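Local coordinates for protein putative fructose-bisphosphate aldolase (Coccidioides immitis, PDB 3PM6) that belongs to the class II fructose-bisphosphate aldolase family and folds as a TIM barrel that holds a zinc ion, at residues E96-A101 with D115-D120; L58-I63 with D90-P95; I236-I241 with M292-G297; I29-V34 with V245-V250. One frame throughout, in Å; residues are numbered along the deposited sequence.

Interaction 1 (E96-A101 with D115-D120)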
loop_
_atom_site.group_PDB
_atom_site.type_symbol
_atom_site.label_atom_id
_atom_site.label_comp_id
_atom_site.label_asym_id
_atom_site.label_seq_id
_atom_site.Cartn_x
_atom_site.Cartn_y
_atom_site.Cartn_z
ATOM N N GLU A 96 8.000 22.347 5.459
ATOM C CA GLU A 96 8.145 21.334 6.510
ATOM C C GLU A 96 7.906 19.914 5.999
ATOM O O GLU A 96 8.635 18.977 6.335
ATOM C CB GLU A 96 7.214 21.634 7.700
ATOM N N ILE A 97 6.894 19.748 5.163
ATOM C CA ILE A 97 6.601 18.426 4.606
ATOM C C ILE A 97 7.661 17.961 3.607
ATOM O O ILE A 97 7.916 16.769 3.449
ATOM C CB ILE A 97 5.211 18.405 3.954
ATOM C CG1 ILE A 97 4.154 18.192 5.043
ATOM C CG2 ILE A 97 5.091 17.239 3.007
ATOM C CD1 ILE A 97 3.843 19.393 5.899
ATOM N N ILE A 98 8.252 18.909 2.906
ATOM C CA ILE A 98 9.262 18.588 1.903
ATOM C C ILE A 98 10.495 18.010 2.626
ATOM O O ILE A 98 11.007 16.944 2.266
ATOM C CB ILE A 98 9.556 19.845 1.040
ATOM C CG1 ILE A 98 8.351 20.087 0.109
ATOM C CG2 ILE A 98 10.862 19.714 0.235
ATOM C CD1 ILE A 98 8.356 21.415 -0.639
ATOM N N LYS A 99 10.934 18.688 3.673
ATOM C CA LYS A 99 12.092 18.227 4.441
ATOM C C LYS A 99 11.769 16.887 5.077
ATOM O O LYS A 99 12.606 16.007 5.091
ATOM C CB LYS A 99 12.439 19.216 5.531
ATOM C CG LYS A 99 12.807 20.535 5.024
ATOM C CD LYS A 99 12.475 21.542 6.119
ATOM C CE LYS A 99 12.987 22.876 5.730
ATOM N NZ LYS A 99 14.446 22.767 5.537
ATOM N N ARG A 100 10.544 16.728 5.572
ATOM C CA ARG A 100 10.156 15.468 6.185
ATOM C C ARG A 100 10.211 14.336 5.146
ATOM O O ARG A 100 10.747 13.237 5.411
ATOM C CB ARG A 100 8.768 15.578 6.809
ATOM C CG ARG A 100 8.295 14.290 7.513
ATOM C CD ARG A 100 6.782 14.311 7.830
ATOM N NE ARG A 100 6.358 13.035 8.410
ATOM C CZ ARG A 100 5.178 12.814 8.993
ATOM N NH1 ARG A 100 4.906 11.622 9.492
ATOM N NH2 ARG A 100 4.273 13.785 9.094
ATOM N N ALA A 101 9.685 14.606 3.955
ATOM C CA ALA A 101 9.796 13.623 2.859
ATOM C C ALA A 101 11.258 13.368 2.448
ATOM O O ALA A 101 11.640 12.239 2.198
ATOM C CB ALA A 101 8.964 14.053 1.661
ATOM N N ASP A 115 12.562 9.582 -5.239
ATOM C CA ASP A 115 13.612 9.924 -6.201
ATOM C C ASP A 115 13.561 11.414 -6.575
ATOM O O ASP A 115 14.567 11.992 -6.963
ATOM C CB ASP A 115 13.464 9.061 -7.442
ATOM C CG ASP A 115 13.506 7.576 -7.120
ATOM O OD1 ASP A 115 14.578 7.083 -6.746
ATOM O OD2 ASP A 115 12.470 6.901 -7.223
ATOM N N SER A 116 12.370 12.020 -6.477
ATOM C CA SER A 116 12.169 13.418 -6.875
ATOM C C SER A 116 11.022 14.020 -6.118
ATOM O O SER A 116 10.156 13.313 -5.614
ATOM C CB SER A 116 11.936 13.562 -8.389
ATOM O OG SER A 116 10.876 12.747 -8.839
ATOM N N ILE A 117 11.000 15.337 -6.005
ATOM C CA ILE A 117 9.951 15.954 -5.197
ATOM C C ILE A 117 9.560 17.193 -5.935
ATOM O O ILE A 117 10.414 17.882 -6.467
ATOM C CB ILE A 117 10.505 16.323 -3.796
ATOM C CG1 ILE A 117 10.856 15.063 -2.991
ATOM C CG2 ILE A 117 9.563 17.303 -3.025
ATOM C CD1 ILE A 117 11.453 15.382 -1.562
ATOM N N MET A 118 8.269 17.482 -5.979
ATOM C CA MET A 118 7.861 18.730 -6.530
ATOM C C MET A 118 7.836 19.792 -5.447
ATOM O O MET A 118 6.980 19.760 -4.583
ATOM C CB MET A 118 6.492 18.642 -7.248
ATOM C CG MET A 118 6.074 19.979 -7.824
ATOM S SD MET A 118 4.351 20.005 -8.382
ATOM C CE MET A 118 4.419 21.585 -9.286
ATOM N N VAL A 119 8.763 20.744 -5.513
ATOM C CA VAL A 119 8.779 21.877 -4.564
ATOM C C VAL A 119 7.828 22.916 -5.128
ATOM O O VAL A 119 8.228 23.752 -5.939
ATOM C CB VAL A 119 10.218 22.473 -4.386
ATOM C CG1 VAL A 119 10.208 23.553 -3.350
ATOM C CG2 VAL A 119 11.219 21.354 -4.028
ATOM N N ASP A 120 6.567 22.821 -4.732
ATOM C CA ASP A 120 5.486 23.590 -5.307
ATOM C C ASP A 120 5.189 24.765 -4.383
ATOM O O ASP A 120 4.342 24.668 -3.491
ATOM C CB ASP A 120 4.216 22.710 -5.456
ATOM C CG ASP A 120 3.068 23.468 -6.099
ATOM O OD1 ASP A 120 3.293 24.654 -6.417
ATOM O OD2 ASP A 120 1.970 22.894 -6.334
#
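Ile-98 and Ala-101 of helix 95-103 rest on Ile-117 and Val-119 of strand 116-119, the second half of a beta-alpha-beta crossover in a TIM barrel: the helix follows strand 85-92 and leads on to strand 116-119, its neighbour in the sheet. Helix and strand segments run antiparallel (174° between N-to-C directions) with their axes 9.8 Å apart at closest approach, a spacing bridged by the side chains of Ile-98, Ala-101, Ile-117 and Val-119.

Three apolar contacts make one continuous patch. Ile-98 CG1 stands beside the backbone N (chi1 -73°), which sends CD1 to Val-119 CG1 at 3.9 Å; the two side chains cross at about a right angle. The other branch, Ile-98 CG2, faces Ile-117 CG2 at 4.3 Å. Nearly one turn later, Ala-101 CB meets Ile-117 CD1 at 4.3 Å.

Polar bonding across the interface is absent, and all touching residues are buried. Leu-136 and Cys-140 of helix 126-141 also pack on Ile-98, tying it to the next helix of the outer layer. Met-118 starts out away from the helix, and its side chain is about 6 Å from the zinc ion. The helix backbone joins in as well: Ile-98 O lies 4.2 Å from Ile-117 CD1.

Interaction 2 (L58-I63 with D90-P95). With ZN (zinc ion), chain S.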
loop_
_atom_site.group_PDB
_atom_site.type_symbol
_atom_site.label_atom_id
_atom_site.label_comp_id
_atom_site.label_asym_id
_atom_site.label_seq_id
_atom_site.Cartn_x
_atom_site.Cartn_y
_atom_site.Cartn_z
ATOM N N LEU A 58 2.981 10.394 -5.356
ATOM C CA LEU A 58 2.211 10.419 -4.117
ATOM C C LEU A 58 2.001 11.876 -3.710
ATOM O O LEU A 58 2.820 12.724 -4.064
ATOM C CB LEU A 58 2.939 9.637 -3.014
ATOM C CG LEU A 58 3.017 8.107 -3.189
ATOM C CD1 LEU A 58 3.972 7.596 -2.135
ATOM C CD2 LEU A 58 1.613 7.430 -3.005
ATOM N N PHE A 59 0.899 12.176 -2.994
ATOM C CA PHE A 59 0.681 13.519 -2.447
ATOM C C PHE A 59 1.205 13.564 -1.015
ATOM O O PHE A 59 1.492 12.498 -0.430
ATOM C CB PHE A 59 -0.804 13.914 -2.485
ATOM C CG PHE A 59 -1.357 14.027 -3.865
ATOM C CD1 PHE A 59 -0.780 14.889 -4.810
ATOM C CD2 PHE A 59 -2.439 13.266 -4.250
ATOM C CE1 PHE A 59 -1.282 14.969 -6.103
ATOM C CE2 PHE A 59 -2.949 13.375 -5.558
ATOM C CZ PHE A 59 -2.367 14.228 -6.465
ATOM N N PRO A 60 1.364 14.784 -0.432
ATOM C CA PRO A 60 1.752 14.818 0.985
ATOM C C PRO A 60 0.803 14.031 1.880
ATOM O O PRO A 60 1.203 13.524 2.939
ATOM C CB PRO A 60 1.697 16.335 1.329
ATOM C CG PRO A 60 2.100 17.019 0.044
ATOM C CD PRO A 60 1.723 16.041 -1.118
ATOM N N TRP A 61 -0.453 13.959 1.465
ATOM C CA TRP A 61 -1.453 13.148 2.152
ATOM C C TRP A 61 -1.013 11.704 2.413
ATOM O O TRP A 61 -1.444 11.112 3.403
ATOM C CB TRP A 61 -2.776 13.114 1.369
ATOM C CG TRP A 61 -3.739 12.124 1.954
ATOM C CD1 TRP A 61 -4.603 12.337 2.993
ATOM C CD2 TRP A 61 -3.906 10.748 1.565
ATOM N NE1 TRP A 61 -5.310 11.180 3.269
ATOM C CE2 TRP A 61 -4.902 10.191 2.414
ATOM C CE3 TRP A 61 -3.326 9.937 0.571
ATOM C CZ2 TRP A 61 -5.337 8.853 2.298
ATOM C CZ3 TRP A 61 -3.742 8.613 0.463
ATOM C CH2 TRP A 61 -4.746 8.082 1.322
ATOM N N ALA A 62 -0.209 11.129 1.520
ATOM C CA ALA A 62 0.218 9.761 1.693
ATOM C C ALA A 62 1.109 9.611 2.931
ATOM O O ALA A 62 1.059 8.599 3.633
ATOM C CB ALA A 62 0.930 9.252 0.439
ATOM N N ILE A 63 1.902 10.640 3.210
ATOM C CA ILE A 63 2.728 10.648 4.416
ATOM C C ILE A 63 1.828 11.007 5.636
ATOM O O ILE A 63 1.859 10.299 6.654
ATOM C CB ILE A 63 3.891 11.623 4.267
ATOM C CG1 ILE A 63 4.820 11.174 3.130
ATOM C CG2 ILE A 63 4.645 11.765 5.583
ATOM C CD1 ILE A 63 5.583 12.361 2.451
ATOM N N ASP A 90 4.351 14.679 -5.466
ATOM C CA ASP A 90 3.722 15.760 -6.264
ATOM C C ASP A 90 3.146 16.829 -5.331
ATOM O O ASP A 90 2.740 16.511 -4.201
ATOM C CB ASP A 90 2.631 15.115 -7.140
ATOM C CG ASP A 90 2.045 16.043 -8.185
ATOM O OD1 ASP A 90 2.680 17.058 -8.591
ATOM O OD2 ASP A 90 0.901 15.741 -8.605
ATOM N N HIS A 91 3.105 18.090 -5.787
ATOM C CA HIS A 91 2.424 19.176 -5.043
ATOM C C HIS A 91 2.736 19.241 -3.556
ATOM O O HIS A 91 1.853 19.348 -2.721
ATOM C CB HIS A 91 0.917 19.137 -5.324
ATOM C CG HIS A 91 0.639 19.424 -6.760
ATOM N ND1 HIS A 91 1.055 20.595 -7.350
ATOM C CD2 HIS A 91 0.149 18.652 -7.757
ATOM C CE1 HIS A 91 0.776 20.558 -8.635
ATOM N NE2 HIS A 91 0.233 19.390 -8.907
ATOM N N ALA A 92 4.001 19.158 -3.223
ATOM C CA ALA A 92 4.386 19.405 -1.876
ATOM C C ALA A 92 4.410 20.925 -1.711
ATOM O O ALA A 92 5.278 21.587 -2.279
ATOM C CB ALA A 92 5.755 18.781 -1.627
ATOM N N GLN A 93 3.459 21.470 -0.958
ATOM C CA GLN A 93 3.271 22.916 -0.917
ATOM C C GLN A 93 3.614 23.536 0.427
ATOM O O GLN A 93 3.251 24.689 0.693
ATOM C CB GLN A 93 1.843 23.307 -1.352
ATOM C CG GLN A 93 1.479 22.795 -2.770
ATOM C CD GLN A 93 0.064 23.208 -3.193
ATOM O OE1 GLN A 93 -0.787 23.517 -2.352
ATOM N NE2 GLN A 93 -0.186 23.212 -4.506
ATOM N N ASP A 94 4.354 22.775 1.233
ATOM C CA ASP A 94 4.721 23.146 2.603
ATOM C C ASP A 94 6.186 22.758 2.829
ATOM O O ASP A 94 6.520 21.588 2.744
ATOM C CB ASP A 94 3.830 22.369 3.580
ATOM C CG ASP A 94 4.029 22.789 5.068
ATOM O OD1 ASP A 94 5.157 23.163 5.509
ATOM O OD2 ASP A 94 3.016 22.723 5.816
ATOM N N PRO A 95 7.073 23.744 3.096
ATOM C CA PRO A 95 8.498 23.485 3.338
ATOM C C PRO A 95 8.773 22.363 4.374
ATOM O O PRO A 95 9.659 21.509 4.161
ATOM C CB PRO A 95 9.004 24.846 3.836
ATOM C CG PRO A 95 8.152 25.806 3.078
ATOM C CD PRO A 95 6.783 25.190 3.058
HETATM ZN ZN ZN S . -0.530 18.985 -10.828
#
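Asp-90 N donates to Leu-58 O at 2.9 Å with an N-H...O angle of 159°, a backbone bond between parallel barrel strands 54-58 and 85-92 close to where the first of them ends. Past it, Pro-60 presses its ring against the neighbouring backbone: CD lies 3.3 Å from Asp-90 O, and CG is 3.6 Å from His-91 O and also meets Ala-92.

Phe-59 and Asp-90 run side by side and point the same way, ring and carboxylate planes 29° apart. Phe-59 CE1 is the point of touch, 3.4 Å from Asp-90 OD2, which approaches the ring obliquely. The same CE1 meets His-91 CD2 at 4.3 Å, edge against edge, each atom near the plane of the other ring. Asp-90 OD1 lies over a face of the imidazole, 3.1 Å above its plane and offset toward the rim.

With CG beside the backbone N (chi1 -65°), His-91 carries NE2 to the zinc ion at 2.1 Å; His-196 and His-227 supply the other two protein ligands. The other ring nitrogen, ND1, is hydrogen-bonded to Asp-120 OD2. Farther along 58-63, Trp-61 NE1 hydrogen-bonds Glu-276 of the second subunit, so the helix that starts here also reaches the dimer partner.

The imidazole is thus gripped at both nitrogens, which fixes its rotation. Asp-90 OD2 stays 4.2 Å from the zinc, too far for a metal bond, so this carboxylate packs against a zinc ligand as a second-shell group.

Interaction 3 (I236-I241 with M292-G297)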
loop_
_atom_site.group_PDB
_atom_site.type_symbol
_atom_site.label_atom_id
_atom_site.label_comp_id
_atom_site.label_asym_id
_atom_site.label_seq_id
_atom_site.Cartn_x
_atom_site.Cartn_y
_atom_site.Cartn_z
ATOM N N ILE A 236 -3.644 16.846 -28.293
ATOM C CA ILE A 236 -3.142 17.828 -27.304
ATOM C C ILE A 236 -1.784 17.408 -26.702
ATOM O O ILE A 236 -0.855 18.213 -26.611
ATOM C CB ILE A 236 -4.151 18.081 -26.176
ATOM C CG1 ILE A 236 -5.370 18.795 -26.740
ATOM C CG2 ILE A 236 -3.485 18.887 -25.012
ATOM C CD1 ILE A 236 -6.567 18.869 -25.736
ATOM N N PHE A 237 -1.679 16.139 -26.322
ATOM C CA PHE A 237 -0.424 15.597 -25.845
ATOM C C PHE A 237 0.684 15.779 -26.870
ATOM O O PHE A 237 1.763 16.278 -26.518
ATOM C CB PHE A 237 -0.567 14.127 -25.434
ATOM C CG PHE A 237 -1.354 13.898 -24.134
ATOM C CD1 PHE A 237 -0.949 14.499 -22.906
ATOM C CD2 PHE A 237 -2.445 13.017 -24.119
ATOM C CE1 PHE A 237 -1.654 14.251 -21.693
ATOM C CE2 PHE A 237 -3.171 12.768 -22.910
ATOM C CZ PHE A 237 -2.764 13.399 -21.690
ATOM N N GLU A 238 0.414 15.425 -28.128
ATOM C CA GLU A 238 1.409 15.563 -29.192
ATOM C C GLU A 238 1.898 17.019 -29.288
ATOM O O GLU A 238 3.088 17.260 -29.351
ATOM C CB GLU A 238 0.897 15.054 -30.566
ATOM C CG GLU A 238 0.656 13.513 -30.710
ATOM C CD GLU A 238 1.835 12.645 -30.194
ATOM O OE1 GLU A 238 3.001 13.124 -30.196
ATOM O OE2 GLU A 238 1.600 11.473 -29.774
ATOM N N LYS A 239 0.978 17.978 -29.255
ATOM C CA LYS A 239 1.328 19.396 -29.316
ATOM C C LYS A 239 2.267 19.796 -28.167
ATOM O O LYS A 239 3.240 20.489 -28.397
ATOM C CB LYS A 239 0.058 20.261 -29.325
ATOM C CG LYS A 239 -0.676 20.255 -30.670
ATOM C CD LYS A 239 -2.007 20.995 -30.641
ATOM C CE LYS A 239 -2.644 20.875 -32.032
ATOM N NZ LYS A 239 -4.135 20.839 -32.058
ATOM N N CYS A 240 1.979 19.322 -26.954
ATOM C CA CYS A 240 2.792 19.629 -25.767
ATOM C C CYS A 240 4.171 19.001 -25.815
ATOM O O CYS A 240 5.153 19.674 -25.553
ATOM C CB CYS A 240 2.078 19.204 -24.476
ATOM S SG CYS A 240 0.538 20.091 -24.165
ATOM N N ILE A 241 4.237 17.716 -26.152
ATOM C CA ILE A 241 5.503 16.988 -26.267
ATOM C C ILE A 241 6.448 17.572 -27.345
ATOM O O ILE A 241 7.672 17.634 -27.142
ATOM C CB ILE A 241 5.234 15.502 -26.564
ATOM C CG1 ILE A 241 4.468 14.867 -25.373
ATOM C CG2 ILE A 241 6.527 14.784 -26.918
ATOM C CD1 ILE A 241 3.780 13.544 -25.684
ATOM N N MET A 292 -1.011 7.239 -25.712
ATOM C CA MET A 292 -1.245 8.626 -26.117
ATOM C C MET A 292 0.055 9.415 -26.069
ATOM O O MET A 292 0.332 10.222 -26.951
ATOM C CB MET A 292 -2.277 9.308 -25.212
ATOM C CG MET A 292 -3.712 8.786 -25.358
ATOM S SD MET A 292 -4.933 9.974 -24.725
ATOM C CE MET A 292 -6.385 9.176 -25.361
ATOM N N ILE A 293 0.869 9.173 -25.051
ATOM C CA ILE A 293 2.075 9.993 -24.924
ATOM C C ILE A 293 3.331 9.308 -25.488
ATOM O O ILE A 293 4.454 9.765 -25.259
ATOM C CB ILE A 293 2.270 10.500 -23.475
ATOM C CG1 ILE A 293 2.713 9.372 -22.541
ATOM C CG2 ILE A 293 0.988 11.237 -22.988
ATOM C CD1 ILE A 293 2.807 9.822 -21.052
ATOM N N ASP A 294 3.118 8.197 -26.203
ATOM C CA ASP A 294 4.184 7.461 -26.915
ATOM C C ASP A 294 5.271 6.893 -26.018
ATOM O O ASP A 294 6.397 6.786 -26.441
ATOM C CB ASP A 294 4.837 8.333 -28.015
ATOM C CG ASP A 294 3.825 8.939 -28.958
ATOM O OD1 ASP A 294 2.886 8.227 -29.403
ATOM O OD2 ASP A 294 3.946 10.158 -29.222
ATOM N N SER A 295 4.941 6.547 -24.775
ATOM C CA SER A 295 5.916 5.918 -23.906
ATOM C C SER A 295 5.854 4.394 -24.091
ATOM O O SER A 295 6.758 3.662 -23.694
ATOM C CB SER A 295 5.682 6.320 -22.453
ATOM O OG SER A 295 4.501 5.728 -21.940
ATOM N N THR A 296 4.771 3.928 -24.706
ATOM C CA THR A 296 4.584 2.493 -24.933
ATOM C C THR A 296 5.806 1.957 -25.694
ATOM O O THR A 296 6.243 2.562 -26.683
ATOM C CB THR A 296 3.266 2.248 -25.692
ATOM O OG1 THR A 296 2.164 2.526 -24.804
ATOM C CG2 THR A 296 3.178 0.798 -26.260
ATOM N N GLY A 297 6.390 0.869 -25.200
ATOM C CA GLY A 297 7.519 0.250 -25.889
ATOM C C GLY A 297 8.868 0.895 -25.646
ATOM O O GLY A 297 9.897 0.313 -25.996
#
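Phe-237, on helix 234-242, offers both a face and an edge of its ring to the 292-297 segment. Ile-293 CG2 stands over the face, 3.9 Å from the ring centroid and 18° off the normal, a CH-pi contact. Met-292 SD comes in at the edge, 3.8 Å from Phe-237 CE2, a Met-aromatic contact. Ile-293 turns CG1 in between its backbone N and carbonyl carbon (chi1 73°), which leaves CG2 as the branch that meets the ring.

Glu-238 follows, its chain bent at chi2 so that the carboxylate reaches toward Asp-294. The two acids arrive from opposite directions with nearly coplanar carboxylates, and Glu-238 OE2 is 2.7 Å from Asp-294 OD2. Lys-234 forms salt bridges with both and also hydrogen-bonds Met-292 O, which would probably ease the closeness of the two acids. Asp-294 is placed here by a Schellman motif that ends helix 271-292: it takes the positive-phi C-prime position, Asp-294 N bonding Asp-291 O and Ser-295 N bonding Met-290 O. The last helix of the barrel therefore terminates against the helix preceding strand 245-250.

One turn beyond Phe-237, Ile-241 points CD1 at Ile-293, 3.9 Å from its O and 4.1 Å from its CB.

Interaction 4 (I29-V34 with V245-V250)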
loop_
_atom_site.group_PDB
_atom_site.type_symbol
_atom_site.label_atom_id
_atom_site.label_comp_id
_atom_site.label_asym_id
_atom_site.label_seq_id
_atom_site.Cartn_x
_atom_site.Cartn_y
_atom_site.Cartn_z
ATOM N N ILE A 29 7.115 10.785 -20.080
ATOM C CA ILE A 29 7.007 9.802 -19.018
ATOM C C ILE A 29 5.600 9.952 -18.426
ATOM O O ILE A 29 5.167 11.069 -18.146
ATOM C CB ILE A 29 8.076 10.111 -17.918
ATOM C CG1 ILE A 29 9.493 10.075 -18.513
ATOM C CG2 ILE A 29 7.932 9.193 -16.678
ATOM C CD1 ILE A 29 9.886 8.742 -19.248
ATOM N N PRO A 30 4.863 8.837 -18.289
ATOM C CA PRO A 30 3.562 8.937 -17.622
ATOM C C PRO A 30 3.782 9.031 -16.120
ATOM O O PRO A 30 4.410 8.168 -15.566
ATOM C CB PRO A 30 2.868 7.606 -17.973
ATOM C CG PRO A 30 4.012 6.619 -18.281
ATOM C CD PRO A 30 5.197 7.461 -18.738
ATOM N N ALA A 31 3.287 10.089 -15.488
ATOM C CA ALA A 31 3.497 10.333 -14.047
ATOM C C ALA A 31 2.142 10.269 -13.350
ATOM O O ALA A 31 1.380 11.237 -13.347
ATOM C CB ALA A 31 4.153 11.697 -13.835
ATOM N N ILE A 32 1.817 9.116 -12.796
ATOM C CA ILE A 32 0.451 8.816 -12.381
ATOM C C ILE A 32 0.320 8.964 -10.899
ATOM O O ILE A 32 1.004 8.259 -10.142
ATOM C CB ILE A 32 0.092 7.322 -12.757
ATOM C CG1 ILE A 32 0.518 7.005 -14.199
ATOM C CG2 ILE A 32 -1.375 7.002 -12.463
ATOM C CD1 ILE A 32 -0.154 7.873 -15.248
ATOM N N CYS A 33 -0.541 9.893 -10.479
ATOM C CA CYS A 33 -0.892 10.056 -9.095
ATOM C C CYS A 33 -1.704 8.908 -8.603
ATOM O O CYS A 33 -2.706 8.511 -9.230
ATOM C CB CYS A 33 -1.721 11.333 -8.892
ATOM S SG CYS A 33 -0.829 12.766 -9.438
ATOM N N VAL A 34 -1.332 8.408 -7.436
ATOM C CA VAL A 34 -2.106 7.333 -6.805
ATOM C C VAL A 34 -2.247 7.599 -5.328
ATOM O O VAL A 34 -1.471 8.394 -4.779
ATOM C CB VAL A 34 -1.430 5.956 -6.974
ATOM C CG1 VAL A 34 -1.443 5.500 -8.431
ATOM C CG2 VAL A 34 -0.037 5.956 -6.401
ATOM N N VAL A 245 7.514 19.053 -23.525
ATOM C CA VAL A 245 6.962 18.302 -22.387
ATOM C C VAL A 245 7.530 16.896 -22.319
ATOM O O VAL A 245 7.348 16.110 -23.258
ATOM C CB VAL A 245 5.428 18.279 -22.431
ATOM C CG1 VAL A 245 4.860 17.254 -21.436
ATOM C CG2 VAL A 245 4.907 19.696 -22.125
ATOM N N ALA A 246 8.221 16.581 -21.217
ATOM C CA ALA A 246 8.857 15.275 -21.071
ATOM C C ALA A 246 8.253 14.453 -19.955
ATOM O O ALA A 246 8.625 13.300 -19.777
ATOM C CB ALA A 246 10.384 15.434 -20.829
ATOM N N LYS A 247 7.351 15.052 -19.189
ATOM C CA LYS A 247 6.689 14.375 -18.084
ATOM C C LYS A 247 5.246 14.838 -18.104
ATOM O O LYS A 247 4.971 16.059 -18.094
ATOM C CB LYS A 247 7.358 14.739 -16.754
ATOM C CG LYS A 247 6.716 14.120 -15.475
ATOM C CD LYS A 247 7.583 14.467 -14.250
ATOM C CE LYS A 247 6.956 14.110 -12.916
ATOM N NZ LYS A 247 6.114 15.219 -12.372
ATOM N N VAL A 248 4.330 13.862 -18.146
ATOM C CA VAL A 248 2.887 14.124 -18.112
ATOM C C VAL A 248 2.253 13.543 -16.842
ATOM O O VAL A 248 2.248 12.307 -16.633
ATOM C CB VAL A 248 2.201 13.518 -19.370
ATOM C CG1 VAL A 248 0.678 13.551 -19.230
ATOM C CG2 VAL A 248 2.682 14.226 -20.636
ATOM N N ASN A 249 1.703 14.442 -16.010
ATOM C CA ASN A 249 1.016 14.097 -14.783
ATOM C C ASN A 249 -0.452 13.796 -15.026
ATOM O O ASN A 249 -1.159 14.574 -15.696
ATOM C CB ASN A 249 1.071 15.262 -13.758
ATOM C CG ASN A 249 2.476 15.469 -13.186
ATOM O OD1 ASN A 249 3.453 14.899 -13.688
ATOM N ND2 ASN A 249 2.578 16.267 -12.139
ATOM N N VAL A 250 -0.920 12.754 -14.350
ATOM C CA VAL A 250 -2.270 12.278 -14.494
ATOM C C VAL A 250 -2.809 11.957 -13.128
ATOM O O VAL A 250 -2.095 11.445 -12.284
ATOM C CB VAL A 250 -2.284 10.978 -15.329
ATOM C CG1 VAL A 250 -3.695 10.494 -15.524
ATOM C CG2 VAL A 250 -1.636 11.228 -16.683
#
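Ala-31 lies in a tightly packed part of this strand pair, bonded through both backbone polar atoms: its N donates to Val-248 O at 2.7 Å and its O accepts from Val-250 N at 2.9 Å. Asn-249 CA adds a CA-H...O contact to Ala-31 O at 3.2 Å, and Asn-249 OD1 lies 3.3 Å from Ala-31 CB. The ladder continues to Cys-33 N, which donates to Val-250 O. Toward the other end, Val-248 N bonds Ile-29 O, but the final rung is less regular. Ile-29 N still reaches Ala-246 O at 2.9 Å, yet the donor stands 45° out of the carbonyl plane.

The strands run parallel with a 24° angle between their directions. They are the first and last of eight, so these rungs close the TIM barrel, joining residues more than 200 positions apart in the chain.

All touching residues are buried, so neither face of the pair is a solvent side. On the face of Ala-31, Lys-247 and Asn-249, the lysine chain bends at its last torsion (chi4 -89°) and NZ bonds Asn-249 OD1 at 3.0 Å, in the carbonyl plane on a lone pair; Glu-148 is its salt-bridge partner. The side chain of Asn-249 is about 4 Å from the zinc ion. On the reverse face the looseness is confined to Pro-30, whose ring makes little contact with strand 245-250 and packs instead on Ile-289 and Met-290 of helix 271-292. The same face is close-packed at its other end, where Ile-32 CD1, running alongside Val-250, comes 3.8 Å from Val-250 CB.

In the fold
Interactions 1, 2 and 4 all reach the eight-stranded parallel barrel, and interaction 4 closes it between its first and last strands. Interactions 2 and 1 follow in series within the long chain excursion that interaction 4 spans; their centres are about 7 Å apart, and Asp-120 links them through His-91 and Gln-93. Interaction 3 lies across the chain's centre from interaction 1, about 27 Å between centres, but touches interaction 4, about 11 Å between centres, where helix 234-242 runs on into strand 245-250. Asp-90 of interaction 2 also packs on Cys-33 and Asn-249 of interaction 4, so side chains of strands 85-92, 29-33 and 245-250 meet inside the barrel, with Asp-90 and Asn-249 close to the zinc ion.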